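MHC class I antigen (Ctenopharyngodon idella, PDB 5H5Z) pairs with beta-2-microglobulin and holds a bound peptide, and as an MHC class I molecule probably presents such peptides to T cells. Local coordinates at residues Asp17-Thr22 against Asp36-Lys41; His90-Met95 against Tyr112-Glu117. One frame throughout, in Å; residues are numbered along the deposited sequence.

Contact 1: residues Asp17-Thr22 against Asp36-Lys41; sequences DFPEFT and DSNSMK
The hydroxyl of S37 accepts a hydrogen bond from the backbone of F21, with F21 N 2.9 Å from S37 OG, and the return bond runs from S37 N to F21 O at 3.0 Å. With chi1 at 53°, OG sits between the backbone N and carbonyl carbon of S37, a rotamer that lets one serine serve F21 through both its amide and its side chain. A water bridges the two segments: it accepts from E20 N, lies 2.7 Å from S37 OG and donates to N38 OD1. T22 and D36 form an antiparallel non-hydrogen-bonded pair, and the CA-H of D36 makes a C-H...O contact with F21 O.

Beyond these bonds, the P19 ring crosses the D36 and N38 side chains at about a right angle, its CG 3.8 Å from D36 CB and 3.5 Å from N38 ND2. Within the loop, D36 OD1 receives a nearly straight bond from S39 N (169°) and a weak one from N38 N, an Asx motif, while OD2 is bonded by Y34. F21 carries its ring away from the loop to meet Y9 edge-to-face, and E20 OE1 forms a salt bridge with K73 NZ of helix 55-82. The pairing of strands 21-27 and 30-36, in the floor of the peptide-binding platform, is thus extended by a side chain and a water where strand 30-36 gives way to a loop shaped by D36.

Contact 2: residues His90-Met95 against Tyr112-Glu117; sequences HTWQNM and YAYDGE
Strand 90-95 runs antiparallel to 112-114, their directions 166° apart, with Q93 and A113 exchanging backbone bonds as a hydrogen-bonded pair flanked by the non-hydrogen-bonded pairs W92-Y114 and N94-Y112. Beyond the paired strand, D115 N still reaches T91 O at 2.9 Å, just as the chain enters a type I' turn from Y114 to E117.

D115 divides its carboxylate between two donors. OD1 is met nearly along its C-O axis by T91 N at 2.9 Å, whereas OD2 offers its syn lone pair to H90 ND1 at 2.8 Å, the oxygen lying close to the imidazole plane. Chi1 of -62° sets the H90 ring beside its own backbone N, where its edge meets the aspartate and one face receives Y114 OH, 3.1 Å above the plane and toward the rim; that hydroxyl bonds to Q85.

On the face bearing W92, N94 and Y112, the N94 amide stacks on the tyrosine ring with planes 2° apart. The six-membered ring of W92 lies nearly parallel to that of Y112 but slid aside, so that they barely overlap, W92 CZ2 3.5 Å from Y112 CD2; the indole also sets an edge against Y114 CB. On the Q93 and A113 face, a water accepts from G116 N and lies 2.7 Å from Q93 OE1 and 2.8 Å from T91 OG1. W92 packs on an apolar side chain of the bound peptide, while the reverse face meets W61 of beta-2-microglobulin through both packing, by A113, and a hydrogen bond, Q93 NE2 to W61 O. With ND1 donating to D115 and NE2 bonded to the carbonyl of K87, the H90 imidazole is probably doubly protonated, its charge balanced by the carboxylate.

How the contacts relate
From the N terminus, contact 1 comes first: 17-22 leads into strand 21-27, the chain returns along strand 30-36, and the contact with 36-41 closes this hairpin at its open end. Only after helix 55-82 does contact 2 begin, where 90-95 meets 112-117 across the hairpin of strands 90-100 and 106-114. The two closures lie in series, neither nested nor crossed. Their centres are 16 Å apart and they do not touch, yet both belong to the eight-stranded floor of the peptide-binding platform, joined through strand 3-13. Helix 55-82 runs over both, F72 meeting F21 of one and W92 of the other, and beta-2-microglobulin packs against residues of each.

Contact 1: residues Asp17-Thr22 against Asp36-Lys41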
ATOM      1  N   ASP A  17      11.544  17.547  -2.893  1.00 80.61           N
ATOM      2  CA  ASP A  17      11.484  16.600  -1.772  1.00 88.23           C
ATOM      3  C   ASP A  17      11.777  15.150  -2.185  1.00 94.95           C
ATOM      4  O   ASP A  17      12.437  14.398  -1.472  1.00 86.61           O
ATOM      5  CB  ASP A  17      10.109  16.729  -1.086  1.00 89.78           C
ATOM      6  CG  ASP A  17       9.755  15.534  -0.214  1.00 86.79           C
ATOM      7  OD1 ASP A  17      10.348  15.394   0.874  1.00 92.11           O
ATOM      8  OD2 ASP A  17       8.880  14.743  -0.624  1.00 88.34           O
ATOM      9  N   PHE A  18      11.239  14.784  -3.336  1.00 71.83           N
ATOM     10  CA  PHE A  18      11.364  13.465  -3.963  1.00 54.39           C
ATOM     11  C   PHE A  18      12.323  13.480  -5.163  1.00 47.68           C
ATOM     12  O   PHE A  18      12.516  14.523  -5.793  1.00 50.95           O
ATOM     13  CB  PHE A  18       9.984  12.908  -4.351  1.00 57.20           C
ATOM     14  CG  PHE A  18       9.233  12.282  -3.200  1.00 58.57           C
ATOM     15  CD1 PHE A  18       9.639  11.061  -2.662  1.00 61.52           C
ATOM     16  CD2 PHE A  18       8.115  12.909  -2.656  1.00 56.09           C
ATOM     17  CE1 PHE A  18       8.948  10.484  -1.602  1.00 55.85           C
ATOM     18  CE2 PHE A  18       7.418  12.337  -1.598  1.00 48.74           C
ATOM     19  CZ  PHE A  18       7.835  11.124  -1.070  1.00 50.58           C
ATOM     20  N   PRO A  19      12.944  12.319  -5.472  1.00 42.51           N
ATOM     21  CA  PRO A  19      13.846  12.222  -6.627  1.00 37.39           C
ATOM     22  C   PRO A  19      13.109  12.286  -7.965  1.00 35.02           C
ATOM     23  O   PRO A  19      11.881  12.202  -8.004  1.00 33.63           O
ATOM     24  CB  PRO A  19      14.498  10.841  -6.458  1.00 47.33           C
ATOM     25  CG  PRO A  19      14.214  10.424  -5.056  1.00 45.89           C
ATOM     26  CD  PRO A  19      12.898  11.050  -4.721  1.00 42.87           C
ATOM     27  N   GLU A  20      13.866  12.429  -9.053  1.00 30.96           N
ATOM     28  CA  GLU A  20      13.298  12.437 -10.400  1.00 27.29           C
ATOM     29  C   GLU A  20      12.631  11.115 -10.756  1.00 25.76           C
ATOM     30  O   GLU A  20      11.631  11.090 -11.471  1.00 27.41           O
ATOM     31  CB  GLU A  20      14.377  12.727 -11.432  1.00 30.87           C
ATOM     32  CG  GLU A  20      14.620  14.196 -11.685  1.00 33.33           C
ATOM     33  CD  GLU A  20      15.506  14.420 -12.887  1.00 40.54           C
ATOM     34  OE1 GLU A  20      15.028  15.033 -13.864  1.00 49.19           O
ATOM     35  OE2 GLU A  20      16.672  13.973 -12.860  1.00 43.98           O
ATOM     36  N   PHE A  21      13.200  10.021 -10.261  1.00 23.35           N
ATOM     37  CA  PHE A  21      12.703   8.689 -10.562  1.00 23.81           C
ATOM     38  C   PHE A  21      12.754   7.830  -9.313  1.00 21.86           C
ATOM     39  O   PHE A  21      13.753   7.839  -8.599  1.00 23.34           O
ATOM     40  CB  PHE A  21      13.551   8.051 -11.672  1.00 23.47           C
ATOM     41  CG  PHE A  21      13.080   6.690 -12.098  1.00 21.74           C
ATOM     42  CD1 PHE A  21      12.078   6.554 -13.052  1.00 21.52           C
ATOM     43  CD2 PHE A  21      13.652   5.541 -11.559  1.00 22.10           C
ATOM     44  CE1 PHE A  21      11.644   5.301 -13.454  1.00 22.24           C
ATOM     45  CE2 PHE A  21      13.223   4.280 -11.957  1.00 22.76           C
ATOM     46  CZ  PHE A  21      12.216   4.161 -12.907  1.00 22.35           C
ATOM     47  N   THR A  22      11.672   7.096  -9.062  1.00 21.68           N
ATOM     48  CA  THR A  22      11.611   6.110  -7.987  1.00 20.43           C
ATOM     49  C   THR A  22      11.007   4.817  -8.537  1.00 20.69           C
ATOM     50  O   THR A  22      10.013   4.848  -9.261  1.00 21.96           O
ATOM     51  CB  THR A  22      10.749   6.610  -6.802  1.00 24.94           C
ATOM     52  OG1 THR A  22      11.245   7.871  -6.337  1.00 25.48           O
ATOM     53  CG2 THR A  22      10.764   5.611  -5.643  1.00 25.38           C
ATOM     54  N   ASP A  36      16.125   4.666  -6.575  1.00 23.12           N
ATOM     55  CA  ASP A  36      15.855   6.049  -6.947  1.00 24.65           C
ATOM     56  C   ASP A  36      17.029   6.718  -7.654  1.00 26.74           C
ATOM     57  O   ASP A  36      18.159   6.224  -7.610  1.00 25.19           O
ATOM     58  CB  ASP A  36      15.273   6.886  -5.781  1.00 26.88           C
ATOM     59  CG  ASP A  36      16.312   7.297  -4.745  1.00 30.81           C
ATOM     60  OD1 ASP A  36      17.445   7.673  -5.112  1.00 31.73           O
ATOM     61  OD2 ASP A  36      15.967   7.286  -3.543  1.00 32.64           O
ATOM     62  N   SER A  37      16.741   7.836  -8.317  1.00 26.19           N
ATOM     63  CA  SER A  37      17.731   8.528  -9.140  1.00 27.89           C
ATOM     64  C   SER A  37      18.715   9.396  -8.340  1.00 29.87           C
ATOM     65  O   SER A  37      19.656   9.960  -8.912  1.00 32.29           O
ATOM     66  CB  SER A  37      17.039   9.347 -10.233  1.00 26.77           C
ATOM     67  OG  SER A  37      16.068  10.212  -9.676  1.00 27.82           O
ATOM     68  N   ASN A  38      18.497   9.502  -7.031  1.00 30.71           N
ATOM     69  CA  ASN A  38      19.467  10.145  -6.144  1.00 33.43           C
ATOM     70  C   ASN A  38      20.614   9.203  -5.782  1.00 32.36           C
ATOM     71  O   ASN A  38      21.780   9.569  -5.898  1.00 34.30           O
ATOM     72  CB  ASN A  38      18.794  10.675  -4.875  1.00 34.21           C
ATOM     73  CG  ASN A  38      18.000  11.948  -5.120  1.00 38.91           C
ATOM     74  OD1 ASN A  38      18.228  12.663  -6.095  1.00 42.34           O
ATOM     75  ND2 ASN A  38      17.067  12.241  -4.221  1.00 41.65           N
ATOM     76  N   SER A  39      20.279   7.991  -5.343  1.00 32.39           N
ATOM     77  CA  SER A  39      21.301   6.994  -5.021  1.00 30.44           C
ATOM     78  C   SER A  39      21.827   6.301  -6.277  1.00 31.70           C
ATOM     79  O   SER A  39      22.967   5.839  -6.297  1.00 33.87           O
ATOM     80  CB  SER A  39      20.766   5.960  -4.026  1.00 34.32           C
ATOM     81  OG  SER A  39      19.861   5.063  -4.648  1.00 34.22           O
ATOM     82  N   MET A  40      20.988   6.242  -7.314  1.00 30.35           N
ATOM     83  CA  MET A  40      21.278   5.526  -8.569  1.00 30.48           C
ATOM     84  C   MET A  40      21.626   4.057  -8.351  1.00 32.44           C
ATOM     85  O   MET A  40      22.414   3.478  -9.106  1.00 30.74           O
ATOM     86  CB  MET A  40      22.385   6.225  -9.379  1.00 29.54           C
ATOM     87  CG  MET A  40      21.966   7.530 -10.028  1.00 34.37           C
ATOM     88  SD  MET A  40      20.723   7.335 -11.326  1.00 41.78           S
ATOM     89  CE  MET A  40      20.805   8.964 -12.065  1.00 44.32           C
ATOM     90  N   LYS A  41      21.039   3.457  -7.317  1.00 29.82           N
ATOM     91  CA  LYS A  41      21.350   2.078  -6.957  1.00 29.58           C
ATOM     92  C   LYS A  41      20.088   1.316  -6.586  1.00 28.11           C
ATOM     93  O   LYS A  41      19.277   1.798  -5.795  1.00 27.20           O
ATOM     94  CB  LYS A  41      22.372   2.024  -5.804  1.00 31.21           C
ATOM     95  CG  LYS A  41      23.740   2.632  -6.125  1.00 34.80           C
ATOM     96  CD  LYS A  41      24.513   1.838  -7.180  1.00 43.92           C
ATOM     97  CE  LYS A  41      25.651   2.648  -7.806  1.00 52.03           C
ATOM     98  NZ  LYS A  41      25.303   3.377  -9.073  1.00 44.49           N
TER
HETATM   99  O   HOH W   1      16.863  12.508  -8.600  1.00 38.11           O

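Contact 2: residues His90-Met95 against Tyr112-Glu117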
ATOM      1  N   HIS A  90       4.924  17.964 -12.614  1.00 32.21           N
ATOM      2  CA  HIS A  90       4.130  16.943 -13.285  1.00 29.52           C
ATOM      3  C   HIS A  90       4.702  15.557 -13.009  1.00 29.33           C
ATOM      4  O   HIS A  90       5.867  15.425 -12.625  1.00 30.77           O
ATOM      5  CB  HIS A  90       4.014  17.237 -14.782  1.00 32.96           C
ATOM      6  CG  HIS A  90       3.321  18.531 -15.082  1.00 35.66           C
ATOM      7  ND1 HIS A  90       1.949  18.664 -15.056  1.00 37.28           N
ATOM      8  CD2 HIS A  90       3.812  19.757 -15.383  1.00 40.17           C
ATOM      9  CE1 HIS A  90       1.624  19.912 -15.341  1.00 39.97           C
ATOM     10  NE2 HIS A  90       2.736  20.597 -15.545  1.00 40.21           N
ATOM     11  N   THR A  91       3.866  14.537 -13.180  1.00 27.95           N
ATOM     12  CA  THR A  91       4.244  13.166 -12.844  1.00 25.54           C
ATOM     13  C   THR A  91       3.998  12.216 -14.008  1.00 27.82           C
ATOM     14  O   THR A  91       3.061  12.398 -14.794  1.00 25.32           O
ATOM     15  CB  THR A  91       3.473  12.623 -11.619  1.00 31.51           C
ATOM     16  OG1 THR A  91       2.123  12.332 -11.994  1.00 34.53           O
ATOM     17  CG2 THR A  91       3.471  13.621 -10.469  1.00 28.70           C
ATOM     18  N   TRP A  92       4.848  11.195 -14.088  1.00 24.61           N
ATOM     19  CA  TRP A  92       4.749  10.148 -15.079  1.00 21.96           C
ATOM     20  C   TRP A  92       4.902   8.831 -14.331  1.00 22.23           C
ATOM     21  O   TRP A  92       5.855   8.643 -13.570  1.00 23.64           O
ATOM     22  CB  TRP A  92       5.850  10.327 -16.135  1.00 21.77           C
ATOM     23  CG  TRP A  92       5.896   9.275 -17.215  1.00 23.42           C
ATOM     24  CD1 TRP A  92       6.904   8.377 -17.445  1.00 25.76           C
ATOM     25  CD2 TRP A  92       4.899   9.022 -18.212  1.00 24.17           C
ATOM     26  NE1 TRP A  92       6.598   7.583 -18.527  1.00 23.89           N
ATOM     27  CE2 TRP A  92       5.373   7.960 -19.017  1.00 25.84           C
ATOM     28  CE3 TRP A  92       3.655   9.605 -18.516  1.00 23.88           C
ATOM     29  CZ2 TRP A  92       4.641   7.451 -20.095  1.00 23.88           C
ATOM     30  CZ3 TRP A  92       2.925   9.100 -19.587  1.00 23.71           C
ATOM     31  CH2 TRP A  92       3.424   8.027 -20.363  1.00 24.39           C
ATOM     32  N   GLN A  93       3.944   7.935 -14.536  1.00 22.29           N
ATOM     33  CA  GLN A  93       3.907   6.670 -13.805  1.00 20.95           C
ATOM     34  C   GLN A  93       3.804   5.470 -14.730  1.00 21.30           C
ATOM     35  O   GLN A  93       3.181   5.534 -15.789  1.00 21.61           O
ATOM     36  CB  GLN A  93       2.717   6.643 -12.846  1.00 21.34           C
ATOM     37  CG  GLN A  93       2.879   7.464 -11.583  1.00 21.05           C
ATOM     38  CD  GLN A  93       1.543   7.707 -10.901  1.00 23.96           C
ATOM     39  OE1 GLN A  93       0.700   8.443 -11.411  1.00 23.48           O
ATOM     40  NE2 GLN A  93       1.339   7.078  -9.753  1.00 21.22           N
ATOM     41  N   ASN A  94       4.404   4.368 -14.295  1.00 20.79           N
ATOM     42  CA  ASN A  94       4.298   3.089 -14.973  1.00 19.27           C
ATOM     43  C   ASN A  94       4.086   2.027 -13.900  1.00 20.39           C
ATOM     44  O   ASN A  94       4.793   2.002 -12.889  1.00 19.74           O
ATOM     45  CB  ASN A  94       5.583   2.828 -15.772  1.00 19.09           C
ATOM     46  CG  ASN A  94       5.575   1.507 -16.541  1.00 19.60           C
ATOM     47  OD1 ASN A  94       4.538   1.011 -16.994  1.00 21.86           O
ATOM     48  ND2 ASN A  94       6.762   0.961 -16.735  1.00 18.68           N
ATOM     49  N   MET A  95       3.081   1.183 -14.096  1.00 17.82           N
ATOM     50  CA  MET A  95       2.970  -0.038 -13.310  1.00 17.42           C
ATOM     51  C   MET A  95       2.811  -1.223 -14.252  1.00 17.57           C
ATOM     52  O   MET A  95       2.086  -1.155 -15.248  1.00 19.28           O
ATOM     53  CB  MET A  95       1.822   0.032 -12.291  1.00 19.89           C
ATOM     54  CG  MET A  95       0.438   0.168 -12.903  1.00 22.06           C
ATOM     55  SD  MET A  95      -0.834   0.515 -11.680  1.00 33.43           S
ATOM     56  CE  MET A  95      -0.696  -0.932 -10.629  1.00 34.39           C
ATOM     57  N   TYR A 112       0.529   3.014 -18.157  1.00 20.79           N
ATOM     58  CA  TYR A 112       1.193   4.290 -17.897  1.00 22.14           C
ATOM     59  C   TYR A 112       0.161   5.376 -17.584  1.00 21.69           C
ATOM     60  O   TYR A 112      -0.959   5.328 -18.088  1.00 21.70           O
ATOM     61  CB  TYR A 112       2.014   4.716 -19.115  1.00 22.62           C
ATOM     62  CG  TYR A 112       3.189   3.810 -19.460  1.00 19.79           C
ATOM     63  CD1 TYR A 112       3.006   2.643 -20.211  1.00 20.04           C
ATOM     64  CD2 TYR A 112       4.485   4.134 -19.054  1.00 20.20           C
ATOM     65  CE1 TYR A 112       4.079   1.828 -20.536  1.00 20.85           C
ATOM     66  CE2 TYR A 112       5.569   3.321 -19.384  1.00 20.72           C
ATOM     67  CZ  TYR A 112       5.357   2.170 -20.118  1.00 21.35           C
ATOM     68  OH  TYR A 112       6.428   1.364 -20.454  1.00 23.70           O
ATOM     69  N   ALA A 113       0.546   6.348 -16.756  1.00 21.31           N
ATOM     70  CA  ALA A 113      -0.317   7.494 -16.437  1.00 21.31           C
ATOM     71  C   ALA A 113       0.477   8.780 -16.412  1.00 22.66           C
ATOM     72  O   ALA A 113       1.645   8.796 -16.004  1.00 22.08           O
ATOM     73  CB  ALA A 113      -1.015   7.302 -15.094  1.00 21.02           C
ATOM     74  N   TYR A 114      -0.172   9.856 -16.850  1.00 22.89           N
ATOM     75  CA  TYR A 114       0.379  11.193 -16.746  1.00 23.85           C
ATOM     76  C   TYR A 114      -0.471  12.001 -15.776  1.00 26.83           C
ATOM     77  O   TYR A 114      -1.702  12.015 -15.882  1.00 24.96           O
ATOM     78  CB  TYR A 114       0.417  11.871 -18.116  1.00 27.64           C
ATOM     79  CG  TYR A 114       0.877  13.310 -18.056  1.00 28.69           C
ATOM     80  CD1 TYR A 114       2.186  13.625 -17.692  1.00 24.73           C
ATOM     81  CD2 TYR A 114       0.003  14.359 -18.354  1.00 28.11           C
ATOM     82  CE1 TYR A 114       2.620  14.936 -17.634  1.00 30.98           C
ATOM     83  CE2 TYR A 114       0.428  15.677 -18.299  1.00 29.54           C
ATOM     84  CZ  TYR A 114       1.735  15.959 -17.938  1.00 29.32           C
ATOM     85  OH  TYR A 114       2.159  17.265 -17.881  1.00 34.53           O
ATOM     86  N   ASP A 115       0.196  12.670 -14.837  1.00 24.78           N
ATOM     87  CA  ASP A 115      -0.472  13.377 -13.727  1.00 25.12           C
ATOM     88  C   ASP A 115      -1.559  12.532 -13.058  1.00 25.89           C
ATOM     89  O   ASP A 115      -2.634  13.028 -12.718  1.00 26.62           O
ATOM     90  CB  ASP A 115      -1.001  14.753 -14.173  1.00 24.96           C
ATOM     91  CG  ASP A 115       0.112  15.768 -14.369  1.00 28.74           C
ATOM     92  OD1 ASP A 115       1.209  15.581 -13.806  1.00 30.18           O
ATOM     93  OD2 ASP A 115      -0.105  16.767 -15.084  1.00 29.56           O
ATOM     94  N   GLY A 116      -1.266  11.244 -12.879  1.00 24.13           N
ATOM     95  CA  GLY A 116      -2.173  10.324 -12.192  1.00 25.28           C
ATOM     96  C   GLY A 116      -3.435   9.938 -12.946  1.00 25.35           C
ATOM     97  O   GLY A 116      -4.390   9.450 -12.345  1.00 25.66           O
ATOM     98  N   GLU A 117      -3.444  10.159 -14.257  1.00 26.44           N
ATOM     99  CA  GLU A 117      -4.562   9.752 -15.110  1.00 24.84           C
ATOM    100  C   GLU A 117      -4.086   8.833 -16.237  1.00 25.18           C
ATOM    101  O   GLU A 117      -3.019   9.061 -16.807  1.00 25.03           O
ATOM    102  CB  GLU A 117      -5.250  10.980 -15.706  1.00 30.04           C
ATOM    103  CG  GLU A 117      -6.055  11.790 -14.700  1.00 34.61           C
ATOM    104  CD  GLU A 117      -6.834  12.911 -15.357  1.00 46.22           C
ATOM    105  OE1 GLU A 117      -6.228  13.712 -16.100  1.00 50.33           O
ATOM    106  OE2 GLU A 117      -8.056  12.991 -15.129  1.00 54.08           O
TER
HETATM  107  O   HOH W   2       1.273  10.096 -13.415  1.00 23.20           O